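Local coordinates for reticulocyte binding protein (Streptococcus agalactiae COH1, PDB 3FAW) that probably hydrolyses alpha-1,6 linkages in pullulan and related branched alpha-glucans as a cell-wall-anchored pullulanase of group B Streptococcus, at residues 129-134 against 178-183; 147-152 against 182-187; 406-411 against 431-436. All coordinates share one frame; numbering follows the deposited sequence.

Interaction 1 of 3, residues 129-134 against 178-183; sequences YAYSGN and VKNNKG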
loop_
_atom_site.group_PDB
_atom_site.type_symbol
_atom_site.label_atom_id
_atom_site.label_comp_id
_atom_site.label_asym_id
_atom_site.label_seq_id
_atom_site.Cartn_x
_atom_site.Cartn_y
_atom_site.Cartn_z
ATOM N N TYR A 129 -30.461 6.477 -1.403
ATOM C CA TYR A 129 -29.911 6.316 -0.050
ATOM C C TYR A 129 -28.548 6.956 0.212
ATOM O O TYR A 129 -28.102 6.964 1.357
ATOM C CB TYR A 129 -29.834 4.828 0.306
ATOM C CG TYR A 129 -31.084 4.052 -0.044
ATOM C CD1 TYR A 129 -32.326 4.444 0.439
ATOM C CD2 TYR A 129 -31.022 2.921 -0.854
ATOM C CE1 TYR A 129 -33.479 3.740 0.116
ATOM C CE2 TYR A 129 -32.162 2.209 -1.178
ATOM C CZ TYR A 129 -33.389 2.623 -0.691
ATOM O OH TYR A 129 -34.527 1.923 -1.010
ATOM N N ALA A 130 -27.887 7.491 -0.817
ATOM C CA ALA A 130 -26.592 8.146 -0.622
ATOM C C ALA A 130 -26.698 9.148 0.527
ATOM O O ALA A 130 -27.591 9.993 0.538
ATOM C CB ALA A 130 -26.129 8.836 -1.898
ATOM N N TYR A 131 -25.796 9.023 1.497
ATOM C CA TYR A 131 -25.879 9.760 2.753
ATOM C C TYR A 131 -24.587 10.524 2.984
ATOM O O TYR A 131 -23.506 10.004 2.719
ATOM C CB TYR A 131 -26.131 8.774 3.896
ATOM C CG TYR A 131 -26.358 9.395 5.258
ATOM C CD1 TYR A 131 -27.470 10.193 5.506
ATOM C CD2 TYR A 131 -25.478 9.150 6.311
ATOM C CE1 TYR A 131 -27.688 10.749 6.766
ATOM C CE2 TYR A 131 -25.685 9.697 7.571
ATOM C CZ TYR A 131 -26.790 10.495 7.793
ATOM O OH TYR A 131 -26.992 11.037 9.039
ATOM N N SER A 132 -24.709 11.758 3.471
ATOM C CA SER A 132 -23.552 12.621 3.725
ATOM C C SER A 132 -23.332 12.943 5.212
ATOM O O SER A 132 -22.390 13.652 5.553
ATOM C CB SER A 132 -23.700 13.927 2.934
ATOM O OG SER A 132 -23.798 13.673 1.543
ATOM N N GLY A 133 -24.180 12.416 6.093
ATOM C CA GLY A 133 -24.069 12.696 7.527
ATOM C C GLY A 133 -23.030 11.839 8.232
ATOM O O GLY A 133 -22.331 11.053 7.602
ATOM N N ASN A 134 -22.937 11.988 9.550
ATOM C CA ASN A 134 -21.963 11.240 10.338
ATOM C C ASN A 134 -22.306 9.752 10.409
ATOM O O ASN A 134 -23.466 9.378 10.561
ATOM C CB ASN A 134 -21.856 11.816 11.758
ATOM C CG ASN A 134 -20.690 11.233 12.542
ATOM O OD1 ASN A 134 -20.869 10.712 13.644
ATOM N ND2 ASN A 134 -19.491 11.316 11.976
ATOM N N VAL A 178 -33.368 2.987 14.941
ATOM C CA VAL A 178 -34.450 3.525 14.106
ATOM C C VAL A 178 -33.891 4.052 12.782
ATOM O O VAL A 178 -32.889 4.761 12.771
ATOM C CB VAL A 178 -35.194 4.683 14.817
ATOM C CG1 VAL A 178 -36.252 5.292 13.899
ATOM C CG2 VAL A 178 -35.825 4.201 16.114
ATOM N N LYS A 179 -34.566 3.721 11.682
ATOM C CA LYS A 179 -34.104 4.055 10.330
ATOM C C LYS A 179 -34.670 5.388 9.848
ATOM O O LYS A 179 -35.844 5.678 10.071
ATOM C CB LYS A 179 -34.528 2.957 9.352
ATOM C CG LYS A 179 -33.884 3.059 7.970
ATOM C CD LYS A 179 -34.458 2.038 6.988
ATOM C CE LYS A 179 -35.880 2.371 6.572
ATOM N NZ LYS A 179 -36.423 1.359 5.625
ATOM N N ASN A 180 -33.839 6.189 9.180
ATOM C CA ASN A 180 -34.299 7.439 8.553
ATOM C C ASN A 180 -34.532 7.259 7.044
ATOM O O ASN A 180 -34.407 6.150 6.525
ATOM C CB ASN A 180 -33.324 8.590 8.845
ATOM C CG ASN A 180 -32.000 8.464 8.100
ATOM O OD1 ASN A 180 -31.798 7.553 7.290
ATOM N ND2 ASN A 180 -31.084 9.388 8.381
ATOM N N ASN A 181 -34.860 8.347 6.348
ATOM C CA ASN A 181 -35.242 8.281 4.931
ATOM C C ASN A 181 -34.109 7.860 3.984
ATOM O O ASN A 181 -34.372 7.361 2.888
ATOM C CB ASN A 181 -35.827 9.623 4.471
ATOM C CG ASN A 181 -36.588 9.512 3.153
ATOM O OD1 ASN A 181 -36.264 10.188 2.174
ATOM N ND2 ASN A 181 -37.598 8.648 3.122
ATOM N N LYS A 182 -32.861 8.056 4.408
ATOM C CA LYS A 182 -31.692 7.668 3.603
ATOM C C LYS A 182 -31.155 6.277 3.962
ATOM O O LYS A 182 -30.056 5.907 3.543
ATOM C CB LYS A 182 -30.573 8.707 3.750
ATOM C CG LYS A 182 -30.958 10.122 3.322
ATOM C CD LYS A 182 -31.119 10.243 1.810
ATOM C CE LYS A 182 -31.772 11.563 1.427
ATOM N NZ LYS A 182 -33.198 11.634 1.876
ATOM N N GLY A 183 -31.930 5.510 4.729
ATOM C CA GLY A 183 -31.541 4.161 5.140
ATOM C C GLY A 183 -30.476 4.104 6.222
ATOM O O GLY A 183 -29.744 3.112 6.322
#

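Interaction 2 of 3, residues 147-152 against 182-187; sequences EASLWS and KGVWQT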
loop_
_atom_site.group_PDB
_atom_site.type_symbol
_atom_site.label_atom_id
_atom_site.label_comp_id
_atom_site.label_asym_id
_atom_site.label_seq_id
_atom_site.Cartn_x
_atom_site.Cartn_y
_atom_site.Cartn_z
ATOM N N GLU A 147 -23.836 8.393 20.581
ATOM C CA GLU A 147 -24.655 8.573 19.374
ATOM C C GLU A 147 -24.130 7.671 18.256
ATOM O O GLU A 147 -23.005 7.853 17.792
ATOM C CB GLU A 147 -24.614 10.024 18.890
ATOM C CG GLU A 147 -25.161 11.041 19.872
ATOM C CD GLU A 147 -25.056 12.477 19.362
ATOM O OE1 GLU A 147 -24.679 12.680 18.186
ATOM O OE2 GLU A 147 -25.357 13.405 20.142
ATOM N N ALA A 148 -24.953 6.719 17.822
ATOM C CA ALA A 148 -24.544 5.700 16.853
ATOM C C ALA A 148 -25.330 5.805 15.544
ATOM O O ALA A 148 -26.515 6.132 15.545
ATOM C CB ALA A 148 -24.716 4.314 17.454
ATOM N N SER A 149 -24.652 5.513 14.437
ATOM C CA SER A 149 -25.254 5.539 13.102
ATOM C C SER A 149 -24.671 4.421 12.241
ATOM O O SER A 149 -23.454 4.230 12.219
ATOM C CB SER A 149 -25.010 6.889 12.424
ATOM O OG SER A 149 -25.937 7.864 12.872
ATOM N N LEU A 150 -25.545 3.694 11.546
ATOM C CA LEU A 150 -25.149 2.630 10.612
ATOM C C LEU A 150 -25.992 2.718 9.334
ATOM O O LEU A 150 -27.223 2.720 9.400
ATOM C CB LEU A 150 -25.347 1.248 11.244
ATOM C CG LEU A 150 -24.931 0.056 10.366
ATOM C CD1 LEU A 150 -23.409 -0.092 10.351
ATOM C CD2 LEU A 150 -25.597 -1.232 10.821
ATOM N N TRP A 151 -25.328 2.778 8.182
ATOM C CA TRP A 151 -26.014 2.833 6.887
ATOM C C TRP A 151 -26.344 1.415 6.408
ATOM O O TRP A 151 -25.450 0.580 6.275
ATOM C CB TRP A 151 -25.142 3.566 5.859
ATOM C CG TRP A 151 -25.776 3.744 4.513
ATOM C CD1 TRP A 151 -26.609 4.754 4.124
ATOM C CD2 TRP A 151 -25.614 2.896 3.370
ATOM N NE1 TRP A 151 -26.980 4.580 2.811
ATOM C CE2 TRP A 151 -26.385 3.446 2.326
ATOM C CE3 TRP A 151 -24.897 1.716 3.132
ATOM C CZ2 TRP A 151 -26.458 2.859 1.056
ATOM C CZ3 TRP A 151 -24.966 1.134 1.871
ATOM C CH2 TRP A 151 -25.743 1.707 0.848
ATOM N N SER A 152 -27.624 1.146 6.159
ATOM C CA SER A 152 -28.070 -0.188 5.720
ATOM C C SER A 152 -29.520 -0.150 5.207
ATOM O O SER A 152 -30.437 -0.606 5.885
ATOM C CB SER A 152 -27.936 -1.202 6.867
ATOM O OG SER A 152 -28.207 -2.521 6.426
ATOM N N LYS A 182 -32.861 8.056 4.408
ATOM C CA LYS A 182 -31.692 7.668 3.603
ATOM C C LYS A 182 -31.155 6.277 3.962
ATOM O O LYS A 182 -30.056 5.907 3.543
ATOM C CB LYS A 182 -30.573 8.707 3.750
ATOM C CG LYS A 182 -30.958 10.122 3.322
ATOM C CD LYS A 182 -31.119 10.243 1.810
ATOM C CE LYS A 182 -31.772 11.563 1.427
ATOM N NZ LYS A 182 -33.198 11.634 1.876
ATOM N N GLY A 183 -31.930 5.510 4.729
ATOM C CA GLY A 183 -31.541 4.161 5.140
ATOM C C GLY A 183 -30.476 4.104 6.222
ATOM O O GLY A 183 -29.744 3.112 6.322
ATOM N N VAL A 184 -30.393 5.159 7.037
ATOM C CA VAL A 184 -29.406 5.239 8.117
ATOM C C VAL A 184 -30.055 4.906 9.464
ATOM O O VAL A 184 -30.932 5.628 9.938
ATOM C CB VAL A 184 -28.747 6.640 8.193
ATOM C CG1 VAL A 184 -27.759 6.712 9.357
ATOM C CG2 VAL A 184 -28.053 6.977 6.884
ATOM N N TRP A 185 -29.613 3.809 10.069
ATOM C CA TRP A 185 -30.143 3.356 11.351
ATOM C C TRP A 185 -29.421 4.057 12.493
ATOM O O TRP A 185 -28.197 4.119 12.505
ATOM C CB TRP A 185 -29.988 1.845 11.476
ATOM C CG TRP A 185 -30.773 1.111 10.451
ATOM C CD1 TRP A 185 -30.398 0.849 9.162
ATOM C CD2 TRP A 185 -32.080 0.555 10.613
ATOM N NE1 TRP A 185 -31.392 0.158 8.515
ATOM C CE2 TRP A 185 -32.435 -0.037 9.382
ATOM C CE3 TRP A 185 -32.986 0.499 11.677
ATOM C CZ2 TRP A 185 -33.654 -0.684 9.189
ATOM C CZ3 TRP A 185 -34.201 -0.142 11.483
ATOM C CH2 TRP A 185 -34.524 -0.725 10.249
ATOM N N GLN A 186 -30.187 4.585 13.445
ATOM C CA GLN A 186 -29.631 5.424 14.509
ATOM C C GLN A 186 -30.218 5.139 15.894
ATOM O O GLN A 186 -31.371 4.721 16.026
ATOM C CB GLN A 186 -29.860 6.899 14.175
ATOM C CG GLN A 186 -29.327 7.319 12.818
ATOM C CD GLN A 186 -29.545 8.785 12.540
ATOM O OE1 GLN A 186 -30.679 9.258 12.512
ATOM N NE2 GLN A 186 -28.458 9.513 12.326
ATOM N N THR A 187 -29.403 5.374 16.918
ATOM C CA THR A 187 -29.870 5.409 18.303
ATOM C C THR A 187 -28.940 6.250 19.178
ATOM O O THR A 187 -27.880 6.692 18.734
ATOM C CB THR A 187 -30.005 3.997 18.913
ATOM O OG1 THR A 187 -30.689 4.087 20.168
ATOM C CG2 THR A 187 -28.635 3.344 19.123
#

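Interaction 3 of 3, residues 406-411 against 431-436; sequences PNYYHF and HAMSRR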
loop_
_atom_site.group_PDB
_atom_site.type_symbol
_atom_site.label_atom_id
_atom_site.label_comp_id
_atom_site.label_asym_id
_atom_site.label_seq_id
_atom_site.Cartn_x
_atom_site.Cartn_y
_atom_site.Cartn_z
ATOM N N PRO A 406 -26.352 -6.063 0.989
ATOM C CA PRO A 406 -25.991 -6.898 -0.151
ATOM C C PRO A 406 -26.070 -6.138 -1.473
ATOM O O PRO A 406 -26.792 -5.140 -1.578
ATOM C CB PRO A 406 -27.027 -8.025 -0.105
ATOM C CG PRO A 406 -28.215 -7.415 0.543
ATOM C CD PRO A 406 -27.698 -6.373 1.502
ATOM N N ASN A 407 -25.317 -6.608 -2.463
ATOM C CA ASN A 407 -25.351 -6.035 -3.804
ATOM C C ASN A 407 -25.151 -4.515 -3.784
ATOM O O ASN A 407 -25.993 -3.770 -4.281
ATOM C CB ASN A 407 -26.678 -6.379 -4.497
ATOM C CG ASN A 407 -27.087 -7.826 -4.298
ATOM O OD1 ASN A 407 -26.513 -8.735 -4.893
ATOM N ND2 ASN A 407 -28.091 -8.043 -3.463
ATOM N N TYR A 408 -24.050 -4.051 -3.198
ATOM C CA TYR A 408 -23.737 -2.619 -3.241
ATOM C C TYR A 408 -22.252 -2.261 -3.076
ATOM O O TYR A 408 -21.662 -1.630 -3.956
ATOM C CB TYR A 408 -24.547 -1.823 -2.202
ATOM C CG TYR A 408 -24.138 -0.374 -2.243
ATOM C CD1 TYR A 408 -24.716 0.500 -3.156
ATOM C CD2 TYR A 408 -23.112 0.103 -1.428
ATOM C CE1 TYR A 408 -24.314 1.812 -3.235
ATOM C CE2 TYR A 408 -22.697 1.409 -1.501
ATOM C CZ TYR A 408 -23.299 2.267 -2.408
ATOM O OH TYR A 408 -22.892 3.577 -2.490
ATOM N N TYR A 409 -21.678 -2.622 -1.934
ATOM C CA TYR A 409 -20.352 -2.126 -1.528
ATOM C C TYR A 409 -19.224 -2.560 -2.459
ATOM O O TYR A 409 -18.273 -1.809 -2.691
ATOM C CB TYR A 409 -20.011 -2.582 -0.104
ATOM C CG TYR A 409 -20.544 -1.688 0.998
ATOM C CD1 TYR A 409 -20.051 -0.397 1.172
ATOM C CD2 TYR A 409 -21.511 -2.148 1.891
ATOM C CE1 TYR A 409 -20.519 0.421 2.189
ATOM C CE2 TYR A 409 -21.986 -1.336 2.913
ATOM C CZ TYR A 409 -21.483 -0.055 3.056
ATOM O OH TYR A 409 -21.940 0.750 4.071
ATOM N N HIS A 410 -19.325 -3.777 -2.979
ATOM C CA HIS A 410 -18.271 -4.325 -3.824
ATOM C C HIS A 410 -18.535 -4.032 -5.299
ATOM O O HIS A 410 -19.678 -3.785 -5.699
ATOM C CB HIS A 410 -18.144 -5.834 -3.608
ATOM C CG HIS A 410 -17.949 -6.225 -2.175
ATOM N ND1 HIS A 410 -18.907 -6.898 -1.448
ATOM C CD2 HIS A 410 -16.905 -6.031 -1.334
ATOM C CE1 HIS A 410 -18.460 -7.105 -0.222
ATOM N NE2 HIS A 410 -17.248 -6.590 -0.126
ATOM N N PHE A 411 -17.470 -4.048 -6.097
ATOM C CA PHE A 411 -17.611 -4.120 -7.549
ATOM C C PHE A 411 -18.371 -5.411 -7.853
ATOM O O PHE A 411 -18.160 -6.427 -7.191
ATOM C CB PHE A 411 -16.259 -4.138 -8.261
ATOM C CG PHE A 411 -15.579 -2.796 -8.346
ATOM C CD1 PHE A 411 -16.255 -1.675 -8.815
ATOM C CD2 PHE A 411 -14.237 -2.664 -7.993
ATOM C CE1 PHE A 411 -15.617 -0.444 -8.909
ATOM C CE2 PHE A 411 -13.590 -1.431 -8.084
ATOM C CZ PHE A 411 -14.282 -0.321 -8.547
ATOM N N HIS A 431 -18.838 3.497 -6.166
ATOM C CA HIS A 431 -20.126 3.517 -5.472
ATOM C C HIS A 431 -20.021 4.481 -4.290
ATOM O O HIS A 431 -19.040 4.458 -3.557
ATOM C CB HIS A 431 -20.524 2.104 -5.007
ATOM C CG HIS A 431 -20.412 1.056 -6.078
ATOM N ND1 HIS A 431 -20.613 -0.286 -5.833
ATOM C CD2 HIS A 431 -20.102 1.153 -7.395
ATOM C CE1 HIS A 431 -20.440 -0.969 -6.952
ATOM N NE2 HIS A 431 -20.135 -0.119 -7.916
ATOM N N ALA A 432 -21.038 5.324 -4.118
ATOM C CA ALA A 432 -20.957 6.494 -3.231
ATOM C C ALA A 432 -20.527 6.207 -1.786
ATOM O O ALA A 432 -19.639 6.885 -1.253
ATOM C CB ALA A 432 -22.291 7.254 -3.237
ATOM N N MET A 433 -21.156 5.227 -1.141
ATOM C CA MET A 433 -20.851 4.934 0.262
ATOM C C MET A 433 -19.555 4.126 0.398
ATOM O O MET A 433 -18.907 4.163 1.443
ATOM C CB MET A 433 -22.019 4.217 0.939
ATOM C CG MET A 433 -23.355 4.953 0.850
ATOM S SD MET A 433 -23.333 6.641 1.487
ATOM C CE MET A 433 -22.928 7.572 0.014
ATOM N N SER A 434 -19.179 3.410 -0.661
ATOM C CA SER A 434 -17.877 2.739 -0.725
ATOM C C SER A 434 -16.765 3.773 -0.920
ATOM O O SER A 434 -15.692 3.665 -0.324
ATOM C CB SER A 434 -17.839 1.731 -1.872
ATOM O OG SER A 434 -18.767 0.680 -1.666
ATOM N N ARG A 435 -17.022 4.768 -1.769
ATOM C CA ARG A 435 -16.107 5.896 -1.918
ATOM C C ARG A 435 -15.965 6.661 -0.598
ATOM O O ARG A 435 -14.864 7.069 -0.238
ATOM C CB ARG A 435 -16.568 6.837 -3.032
ATOM C CG ARG A 435 -15.566 7.942 -3.345
ATOM C CD ARG A 435 -16.001 8.749 -4.553
ATOM N NE ARG A 435 -15.826 8.012 -5.802
ATOM C CZ ARG A 435 -16.141 8.487 -7.005
ATOM N NH1 ARG A 435 -16.659 9.705 -7.142
ATOM N NH2 ARG A 435 -15.940 7.737 -8.080
ATOM N N ARG A 436 -17.072 6.839 0.122
ATOM C CA ARG A 436 -17.034 7.470 1.450
ATOM C C ARG A 436 -16.105 6.746 2.427
ATOM O O ARG A 436 -15.345 7.390 3.159
ATOM C CB ARG A 436 -18.435 7.558 2.066
ATOM C CG ARG A 436 -19.232 8.791 1.656
ATOM C CD ARG A 436 -20.321 9.098 2.676
ATOM N NE ARG A 436 -19.756 9.483 3.972
ATOM C CZ ARG A 436 -20.465 9.687 5.082
ATOM N NH1 ARG A 436 -21.783 9.550 5.083
ATOM N NH2 ARG A 436 -19.846 10.043 6.201
#

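Interaction 1 of 3, residues 129-134 against 178-183
Y131 and K182 supply the main side-chain packing between the loop that leaves helix 122-129 and the turn that follows strand 170-179. The aliphatic part of K182 lies at about a right angle to the tyrosine, with K182 CB 3.9 Å from Y131 CD1. The approach is oblique to the ring, and Y131 reaches it because its CG is placed anti to its own main-chain N (chi1 -175°). At the next ring carbon, N180 ND2 comes 4.0 Å from Y131 CE1; the side-chain amide and ring planes are 62° apart, so the two groups meet aslant and are not stacked. One face of Y131 is covered from within its own loop by G133 N. Farther out on the lysine, K182 CD passes 3.8 Å from A130 O.

The partner is the type I turn N180-G183 of a beta hairpin, which joins strands 170-179 and 184-189 in the carbohydrate-binding module 48 (isoamylase N-terminal) domain. The turn is closed by the bond from G183 N to N180 O, 3.1 Å. N180 CG sits between its backbone N and carbonyl carbon (chi1 71°), turning OD1 back over the turn; this oxygen accepts V184 N and, weakly, K182 N.

Backbone carbonyls dominate at Y129. Its CB is 3.4 Å from K182 O, whereas N181 O lies near the ring plane, at the edge, 4.3 Å from Y129 CD1. The oxygens Y129 O and K182 O are 3.1 Å apart; both are acceptors, so no bond joins them, but Y129 O receives the indole N-H of W151. The phenol of Y129 is tied to Q120 NE2.

Interaction 2 of 3, residues 147-152 against 182-187
Two neighbouring antiparallel strands in the sheet of the carbohydrate-binding module meet here, A148 opposite T187 and L150 opposite W185 as hydrogen-bonded pairs. The axes of 147-151 and 184-187 approach to 4.5 Å, at 164° between their directions. A148 and T187 exchange backbone bonds, as do L150 and W185, where L150 N to W185 O is 2.9 Å and the return bond from W185 N to L150 O is 2.7 Å. The ladder runs one step past the strand ends through S152 N and G183 O, 2.9 Å apart.

In the non-hydrogen-bonded pairs the side chains do the joining. Q186, extended beyond CG, brings its amide over to S149, and NE2 donates to OG across 3.1 Å with the hydroxyl oxygen close to the amide plane. V184 CG2 abuts the edge of the W151 indole, 3.8 Å from CD1. On the other face of the sheet, W185 carries CG beside its backbone N (chi1 -63°), which lays the indole edge along the neighbouring strand; NE1 reaches S152 O at 2.9 Å, with the oxygen in the ring plane but the N-H arriving above the carbonyl plane.

The buried indole N-H of W185 is thus satisfied by a main-chain oxygen, a bond that should restrict rotation of the ring and secure the chain where strand 146-151 ends.

Interaction 3 of 3, residues 406-411 against 431-436
The N-terminus of helix 432-449, the long helix that precedes strand 453-456 of the eight-stranded TIM barrel, meets the loop 406-411 through the aromatic cluster Y408, F411 and H431. H431 occupies the N-cap position. Its ND1 donates to Y408 O, nearly in line with the C=O bond and with the oxygen close to the imidazole plane; the modelled length of 2.5 Å is doubtful. H410 O lies at the same ring's edge, 3.2 Å from H431 CE1. NE2 is bonded to D494, and bonds at both nitrogens should fix the rotation of the imidazole. The edge of H431 is directed at the face of Y408, with planes 58° apart and centroids 5.7 Å apart. F411 in turn presents its edge to the face of H431 in an offset T-shaped pair, the planes inclined at 85°.

The phenol of Y408 reaches the first turn of the helix because CG stands anti to the backbone N. M433 N donates to Y408 OH at 2.7 Å and an almost straight 173°, while M433 CB packs 3.8 Å from Y408 CE2. D126, from helix 122-129, bonds the same hydroxyl through OD1 and takes A432 N on OD2, joining a second helix to this N-terminus.

S434 engages Y409, next in the loop: S434 OG, 3.3 Å from Y409 CD1 at the ring edge, donates to Y409 O at 2.7 Å, in the carbonyl plane and on a lone pair.

Overall arrangement
Interactions 1 and 2 are centred about 6 Å apart and share K182 and G183: the hairpin turn of interaction 1 leads directly into strand 184-189 of interaction 2, in the same antiparallel sheet. Interaction 3 comes later in the chain, in the TIM-barrel domain, its centre about 14 Å from that of interaction 1 and 16 Å from that of interaction 2. Two sets of contacts tie the loop and the sheet to the barrel domain. R436 NH1 of helix 432-449 donates to Y131 O and G133 O, and the W151 indole packs against Y408 and Y409. The three contacts are therefore consistent with one junction at which the carbohydrate-binding module is seated on the catalytic domain.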